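Local coordinates for protein citrate synthase (Pyrobaculum aerophilum, PDB 2IBP) that forms a homodimer that probably condenses oxaloacetate with acetyl-CoA and water to give citrate and CoA, a step of the tricarboxylic acid cycle, at residues A[221-226]-A[377-382]; A[235-240]-A[373-378]. One frame throughout, in Å; residues are numbered along the deposited sequence.

Contact 1 of 2, residues A[221-226]-A[377-382]; sequences FAAHVV and AHVLEY
The imidazole of His-224 lies between His-378 and Tyr-382, with an atom of each at its edge. Its edge is turned toward the face of Tyr-382 in an offset edge-to-face pair, centroids 5.4 Å apart and planes at 78°, the nearest atoms being His-224 CD2 and Tyr-382 CD1 at 3.7 Å. Also at the edge, in the ring plane, lies His-378 ND1, 3.7 Å from His-224 CE1; His-378 CB is 3.6 Å from the same CE1, and the two imidazoles are oblique, neither stacked nor edge-to-face. His-224 reaches across because CG is turned away from its own carbonyl carbon, chi1 -81°, which carries the ring over to helix 363-382. With an alanine here, Tyr-382 would probably lose its edge-on partner and Lys-32 one of its acceptors. Beside the cluster, Ala-223 CB rests on Val-379 CG2 at 4.0 Å. The polar atoms of the three rings are satisfied from outside the segments: His-224 ND1 bonds to Thr-220 O, Tyr-382 OH to Arg-387 O, His-378 NE2 to Asp-213 OD2, and Lys-32 NZ to both His-224 NE2 and His-378 ND1. The segment axes approach to 9.3 Å at a crossing angle of -39°, with His-224 and Val-379 nearest in register. Together these features describe an aromatic cluster at a buried helix-helix crossing within the largely helical citrate synthase fold.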
ATOM      1  N   PHE A 221       5.132  -6.902   2.340  1.00  7.55           N
ATOM      2  CA  PHE A 221       6.028  -5.947   1.700  1.00  7.61           C
ATOM      3  C   PHE A 221       5.374  -4.580   1.561  1.00  8.90           C
ATOM      4  O   PHE A 221       6.015  -3.550   1.844  1.00  7.63           O
ATOM      5  CB  PHE A 221       6.477  -6.484   0.350  1.00  6.84           C
ATOM      6  CG  PHE A 221       7.557  -5.681  -0.300  1.00  7.66           C
ATOM      7  CD1 PHE A 221       8.602  -5.165   0.442  1.00  9.13           C
ATOM      8  CD2 PHE A 221       7.630  -5.615  -1.683  1.00 12.81           C
ATOM      9  CE1 PHE A 221       9.618  -4.485  -0.163  1.00 11.03           C
ATOM     10  CE2 PHE A 221       8.665  -4.940  -2.295  1.00 14.41           C
ATOM     11  CZ  PHE A 221       9.656  -4.390  -1.528  1.00 10.61           C
ATOM     12  N   ALA A 222       4.100  -4.564   1.146  1.00  7.17           N
ATOM     13  CA  ALA A 222       3.343  -3.312   1.006  1.00  8.48           C
ATOM     14  C   ALA A 222       3.344  -2.569   2.341  1.00  6.94           C
ATOM     15  O   ALA A 222       3.549  -1.358   2.386  1.00  7.97           O
ATOM     16  CB  ALA A 222       1.919  -3.571   0.566  1.00  8.46           C
ATOM     17  N   ALA A 223       3.116  -3.300   3.426  1.00  6.20           N
ATOM     18  CA  ALA A 223       3.146  -2.702   4.764  1.00  6.02           C
ATOM     19  C   ALA A 223       4.521  -2.089   5.043  1.00  5.69           C
ATOM     20  O   ALA A 223       4.603  -0.997   5.631  1.00  8.36           O
ATOM     21  CB  ALA A 223       2.815  -3.754   5.814  1.00  7.36           C
ATOM     22  N   HIS A 224       5.597  -2.769   4.631  1.00  5.76           N
ATOM     23  CA  HIS A 224       6.951  -2.223   4.808  1.00  7.57           C
ATOM     24  C   HIS A 224       7.137  -0.941   4.034  1.00  7.85           C
ATOM     25  O   HIS A 224       7.761  -0.007   4.508  1.00  6.84           O
ATOM     26  CB  HIS A 224       8.034  -3.184   4.334  1.00  6.93           C
ATOM     27  CG  HIS A 224       8.382  -4.257   5.316  1.00  5.93           C
ATOM     28  ND1 HIS A 224       7.679  -5.439   5.404  1.00  9.14           N
ATOM     29  CD2 HIS A 224       9.403  -4.356   6.199  1.00 10.47           C
ATOM     30  CE1 HIS A 224       8.260  -6.221   6.302  1.00  8.14           C
ATOM     31  NE2 HIS A 224       9.300  -5.580   6.809  1.00  9.63           N
ATOM     32  N   VAL A 225       6.689  -0.937   2.790  1.00  6.39           N
ATOM     33  CA  VAL A 225       6.912   0.242   1.942  1.00  7.09           C
ATOM     34  C   VAL A 225       6.204   1.465   2.528  1.00  5.93           C
ATOM     35  O   VAL A 225       6.768   2.551   2.604  1.00  7.53           O
ATOM     36  CB  VAL A 225       6.476  -0.026   0.495  1.00  8.39           C
ATOM     37  CG1 VAL A 225       6.570   1.265  -0.341  1.00  6.68           C
ATOM     38  CG2 VAL A 225       7.358  -1.101  -0.111  1.00  7.41           C
ATOM     39  N   VAL A 226       4.964   1.275   2.942  1.00  7.76           N
ATOM     40  CA  VAL A 226       4.194   2.334   3.536  1.00  6.35           C
ATOM     41  C   VAL A 226       4.811   2.737   4.860  1.00  7.30           C
ATOM     42  O   VAL A 226       5.051   3.909   5.102  1.00  7.78           O
ATOM     43  CB  VAL A 226       2.717   1.933   3.700  1.00  7.78           C
ATOM     44  CG1 VAL A 226       1.972   2.933   4.579  1.00 10.51           C
ATOM     45  CG2 VAL A 226       2.065   1.779   2.330  1.00  9.67           C
ATOM     46  N   ALA A 377       3.844  -6.755  13.371  1.00  4.66           N
ATOM     47  CA  ALA A 377       5.141  -7.165  13.934  1.00  7.31           C
ATOM     48  C   ALA A 377       6.259  -6.802  12.963  1.00  8.05           C
ATOM     49  O   ALA A 377       7.340  -6.358  13.357  1.00  8.80           O
ATOM     50  CB  ALA A 377       5.168  -8.667  14.220  1.00  6.14           C
ATOM     51  N   HIS A 378       6.016  -7.046  11.676  1.00  6.71           N
ATOM     52  CA  HIS A 378       7.022  -6.757  10.654  1.00  8.01           C
ATOM     53  C   HIS A 378       7.303  -5.268  10.554  1.00  7.59           C
ATOM     54  O   HIS A 378       8.446  -4.876  10.456  1.00  8.73           O
ATOM     55  CB  HIS A 378       6.615  -7.308   9.301  1.00  8.95           C
ATOM     56  CG  HIS A 378       7.015  -8.730   9.085  1.00  7.60           C
ATOM     57  ND1 HIS A 378       8.274  -9.092   8.652  1.00  9.32           N
ATOM     58  CD2 HIS A 378       6.307  -9.881   9.183  1.00  9.08           C
ATOM     59  CE1 HIS A 378       8.334 -10.404   8.528  1.00 11.66           C
ATOM     60  NE2 HIS A 378       7.160 -10.908   8.861  1.00 10.65           N
ATOM     61  N   VAL A 379       6.254  -4.457  10.638  1.00  5.94           N
ATOM     62  CA  VAL A 379       6.415  -2.999  10.612  1.00  8.47           C
ATOM     63  C   VAL A 379       7.253  -2.536  11.801  1.00  9.45           C
ATOM     64  O   VAL A 379       8.245  -1.819  11.638  1.00  8.48           O
ATOM     65  CB  VAL A 379       5.080  -2.260  10.596  1.00  7.47           C
ATOM     66  CG1 VAL A 379       5.285  -0.763  10.913  1.00  8.89           C
ATOM     67  CG2 VAL A 379       4.418  -2.464   9.229  1.00 11.39           C
ATOM     68  N   LEU A 380       6.874  -2.975  12.996  1.00  8.77           N
ATOM     69  CA  LEU A 380       7.603  -2.580  14.193  1.00  7.65           C
ATOM     70  C   LEU A 380       9.055  -3.017  14.115  1.00  7.45           C
ATOM     71  O   LEU A 380       9.951  -2.276  14.526  1.00 10.30           O
ATOM     72  CB  LEU A 380       6.923  -3.104  15.446  1.00  7.89           C
ATOM     73  CG  LEU A 380       5.514  -2.540  15.637  1.00 14.43           C
ATOM     74  CD1 LEU A 380       4.842  -3.163  16.841  1.00 20.74           C
ATOM     75  CD2 LEU A 380       5.491  -1.030  15.737  1.00 16.14           C
ATOM     76  N   GLU A 381       9.296  -4.202  13.577  1.00  8.07           N
ATOM     77  CA  GLU A 381      10.652  -4.677  13.408  1.00  7.74           C
ATOM     78  C   GLU A 381      11.443  -3.766  12.469  1.00  9.09           C
ATOM     79  O   GLU A 381      12.563  -3.373  12.768  1.00  9.84           O
ATOM     80  CB  GLU A 381      10.658  -6.105  12.884  1.00 12.62           C
ATOM     81  CG  GLU A 381      12.033  -6.687  12.731  1.00 13.70           C
ATOM     82  CD  GLU A 381      11.988  -8.129  12.324  1.00 15.16           C
ATOM     83  OE1 GLU A 381      11.520  -8.403  11.196  1.00 11.99           O
ATOM     84  OE2 GLU A 381      12.434  -8.983  13.129  1.00 11.83           O
ATOM     85  N   TYR A 382      10.837  -3.396  11.344  1.00  8.71           N
ATOM     86  CA  TYR A 382      11.503  -2.527  10.383  1.00  9.82           C
ATOM     87  C   TYR A 382      11.827  -1.182  11.014  1.00  9.02           C
ATOM     88  O   TYR A 382      12.878  -0.602  10.749  1.00 10.91           O
ATOM     89  CB  TYR A 382      10.643  -2.331   9.136  1.00  9.01           C
ATOM     90  CG  TYR A 382      11.423  -1.748   7.995  1.00  6.99           C
ATOM     91  CD1 TYR A 382      12.403  -2.505   7.371  1.00  7.88           C
ATOM     92  CD2 TYR A 382      11.186  -0.455   7.538  1.00  8.97           C
ATOM     93  CE1 TYR A 382      13.152  -1.986   6.340  1.00 13.23           C
ATOM     94  CE2 TYR A 382      11.912   0.070   6.471  1.00  9.87           C
ATOM     95  CZ  TYR A 382      12.915  -0.702   5.898  1.00 10.17           C
ATOM     96  OH  TYR A 382      13.685  -0.211   4.870  1.00 10.53           O
TER

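Contact 2 of 2, residues A[235-240]-A[373-378]; sequences SSVAAA and VGWVAH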
ATOM      1  N   SER A 235      -2.534   2.834   8.350  1.00  8.98           N
ATOM      2  CA  SER A 235      -2.346   3.012   6.911  1.00  7.98           C
ATOM      3  C   SER A 235      -1.493   1.892   6.308  1.00  5.82           C
ATOM      4  O   SER A 235      -1.763   1.399   5.206  1.00  7.76           O
ATOM      5  CB  SER A 235      -1.732   4.383   6.635  1.00  9.04           C
ATOM      6  OG  SER A 235      -2.682   5.369   6.998  1.00  9.88           O
ATOM      7  N   SER A 236      -0.483   1.448   7.051  1.00  6.81           N
ATOM      8  CA  SER A 236       0.363   0.348   6.586  1.00  7.53           C
ATOM      9  C   SER A 236      -0.461  -0.947   6.439  1.00  9.50           C
ATOM     10  O   SER A 236      -0.321  -1.695   5.464  1.00  8.23           O
ATOM     11  CB  SER A 236       1.527   0.154   7.534  1.00  8.44           C
ATOM     12  OG  SER A 236       2.353   1.319   7.543  1.00  9.41           O
ATOM     13  N   VAL A 237      -1.340  -1.190   7.402  1.00  7.07           N
ATOM     14  CA  VAL A 237      -2.202  -2.359   7.341  1.00  7.07           C
ATOM     15  C   VAL A 237      -3.219  -2.228   6.201  1.00  6.96           C
ATOM     16  O   VAL A 237      -3.450  -3.196   5.466  1.00  7.61           O
ATOM     17  CB  VAL A 237      -2.866  -2.667   8.696  1.00  6.82           C
ATOM     18  CG1 VAL A 237      -3.965  -3.727   8.534  1.00  8.82           C
ATOM     19  CG2 VAL A 237      -1.812  -3.135   9.670  1.00  8.19           C
ATOM     20  N   ALA A 238      -3.763  -1.030   6.003  1.00  7.41           N
ATOM     21  CA  ALA A 238      -4.708  -0.809   4.907  1.00  8.25           C
ATOM     22  C   ALA A 238      -4.020  -1.144   3.572  1.00  7.23           C
ATOM     23  O   ALA A 238      -4.612  -1.804   2.716  1.00  6.73           O
ATOM     24  CB  ALA A 238      -5.225   0.625   4.914  1.00  8.07           C
ATOM     25  N   ALA A 239      -2.753  -0.740   3.424  1.00  5.46           N
ATOM     26  CA  ALA A 239      -1.975  -1.046   2.222  1.00  8.32           C
ATOM     27  C   ALA A 239      -1.728  -2.548   2.077  1.00  8.36           C
ATOM     28  O   ALA A 239      -1.812  -3.080   0.994  1.00  6.55           O
ATOM     29  CB  ALA A 239      -0.644  -0.283   2.214  1.00  7.81           C
ATOM     30  N   ALA A 240      -1.401  -3.223   3.177  1.00  5.80           N
ATOM     31  CA  ALA A 240      -1.221  -4.675   3.158  1.00  5.59           C
ATOM     32  C   ALA A 240      -2.494  -5.366   2.650  1.00  5.03           C
ATOM     33  O   ALA A 240      -2.434  -6.272   1.816  1.00  6.49           O
ATOM     34  CB  ALA A 240      -0.885  -5.169   4.545  1.00  5.72           C
ATOM     35  N   VAL A 373      -1.355  -9.702  12.585  1.00  5.46           N
ATOM     36  CA  VAL A 373      -0.319  -9.671  13.605  1.00  5.53           C
ATOM     37  C   VAL A 373       1.081  -9.732  12.990  1.00  7.06           C
ATOM     38  O   VAL A 373       1.986  -9.049  13.442  1.00  7.89           O
ATOM     39  CB  VAL A 373      -0.500 -10.721  14.716  1.00  8.31           C
ATOM     40  CG1 VAL A 373      -0.311 -12.146  14.209  1.00  7.36           C
ATOM     41  CG2 VAL A 373       0.476 -10.411  15.864  1.00  9.29           C
ATOM     42  N   GLY A 374       1.254 -10.542  11.951  1.00  4.82           N
ATOM     43  CA  GLY A 374       2.523 -10.595  11.249  1.00  4.96           C
ATOM     44  C   GLY A 374       2.830  -9.237  10.633  1.00  6.52           C
ATOM     45  O   GLY A 374       3.934  -8.729  10.750  1.00  9.18           O
ATOM     46  N   TRP A 375       1.837  -8.620  10.000  1.00  4.99           N
ATOM     47  CA  TRP A 375       2.058  -7.335   9.364  1.00  4.75           C
ATOM     48  C   TRP A 375       2.557  -6.308  10.360  1.00  6.80           C
ATOM     49  O   TRP A 375       3.575  -5.657  10.110  1.00  8.46           O
ATOM     50  CB  TRP A 375       0.797  -6.809   8.695  1.00  6.75           C
ATOM     51  CG  TRP A 375       0.325  -7.604   7.535  1.00  3.58           C
ATOM     52  CD1 TRP A 375       1.078  -8.273   6.646  1.00  5.91           C
ATOM     53  CD2 TRP A 375      -1.022  -7.641   7.035  1.00  5.88           C
ATOM     54  NE1 TRP A 375       0.278  -8.822   5.666  1.00  6.59           N
ATOM     55  CE2 TRP A 375      -1.015  -8.449   5.891  1.00  4.64           C
ATOM     56  CE3 TRP A 375      -2.235  -7.104   7.473  1.00  8.43           C
ATOM     57  CZ2 TRP A 375      -2.172  -8.734   5.176  1.00  5.83           C
ATOM     58  CZ3 TRP A 375      -3.394  -7.413   6.772  1.00  7.40           C
ATOM     59  CH2 TRP A 375      -3.348  -8.226   5.643  1.00  6.81           C
ATOM     60  N   VAL A 376       1.837  -6.149  11.467  1.00  6.03           N
ATOM     61  CA  VAL A 376       2.231  -5.140  12.464  1.00  5.51           C
ATOM     62  C   VAL A 376       3.592  -5.478  13.102  1.00  9.66           C
ATOM     63  O   VAL A 376       4.435  -4.586  13.298  1.00  8.09           O
ATOM     64  CB  VAL A 376       1.130  -4.813  13.483  1.00  7.94           C
ATOM     65  CG1 VAL A 376      -0.096  -4.276  12.761  1.00  7.94           C
ATOM     66  CG2 VAL A 376       0.770  -6.049  14.327  1.00  8.74           C
ATOM     67  N   ALA A 377       3.844  -6.755  13.371  1.00  4.66           N
ATOM     68  CA  ALA A 377       5.141  -7.165  13.934  1.00  7.31           C
ATOM     69  C   ALA A 377       6.259  -6.802  12.963  1.00  8.05           C
ATOM     70  O   ALA A 377       7.340  -6.358  13.357  1.00  8.80           O
ATOM     71  CB  ALA A 377       5.168  -8.667  14.220  1.00  6.14           C
ATOM     72  N   HIS A 378       6.016  -7.046  11.676  1.00  6.71           N
ATOM     73  CA  HIS A 378       7.022  -6.757  10.654  1.00  8.01           C
ATOM     74  C   HIS A 378       7.303  -5.268  10.554  1.00  7.59           C
ATOM     75  O   HIS A 378       8.446  -4.876  10.456  1.00  8.73           O
ATOM     76  CB  HIS A 378       6.615  -7.308   9.301  1.00  8.95           C
ATOM     77  CG  HIS A 378       7.015  -8.730   9.085  1.00  7.60           C
ATOM     78  ND1 HIS A 378       8.274  -9.092   8.652  1.00  9.32           N
ATOM     79  CD2 HIS A 378       6.307  -9.881   9.183  1.00  9.08           C
ATOM     80  CE1 HIS A 378       8.334 -10.404   8.528  1.00 11.66           C
ATOM     81  NE2 HIS A 378       7.160 -10.908   8.861  1.00 10.65           N
TER
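Ala-240 and Trp-375 make a CH-pi contact. The methyl CB of Ala-240 stands 3.5 Å from the centroid of the six-membered ring of Trp-375 and only 14° off the ring normal, so it sits over the face rather than at the rim. Its distances to Trp-375 CD2 and CE2, the two atoms shared by both rings of the indole, are equal at 3.5 Å. The indole is brought under the methyl by a first torsion of -66°, which sets CG opposite the carbonyl carbon and beside the backbone N.

Aliphatic contacts extend the interface one turn back along helix 233-244. There the two methyls of Val-237 divide their work: CG1 lies 3.9 Å from Trp-375 CE3, the two side chains crossing at about a right angle, whereas CG2 packs against Val-376 CG1 at 3.7 Å. Val-237 and Trp-375 are also the nearest pair in backbone register, with CA atoms 6.9 Å apart.

None of the hydrogen bonds joins the two segments; Trp-375 NE1 is satisfied by Ser-219 OG on helix 218-227. On another flank, Val-237 touches Met-158 and Val-376 touches Ala-151 and Leu-154, all on helix 141-169, placing the contact among several helices.

The segment axes come within 10.1 Å, at 130° between their directions. All four touching residues are buried and meet through carbon atoms, so cohesion between the segments rests on dispersion, hydrophobic burial and the weak methyl-to-ring attraction.

How the contacts relate
The centres of contacts 1 and 2 lie 6 Å apart, and both use helix 363-382: contact 2 takes 373-378 and contact 1 takes 377-382, sharing Ala-377 and His-378. Their other halves fall on helices 218-227 and 233-244, which follow each other in the chain, so a consecutive helix pair packs against one helix that begins about 120 residues after the second of them. The pair also meets directly, Val-226 CG2 lying 3.4 Å from Ala-239 CB, which closes a three-helix unit. Phe-221 and Ala-239 each meet the same residue of the second subunit, so these packed helices also form part of the dimer interface, away from the annotated sites.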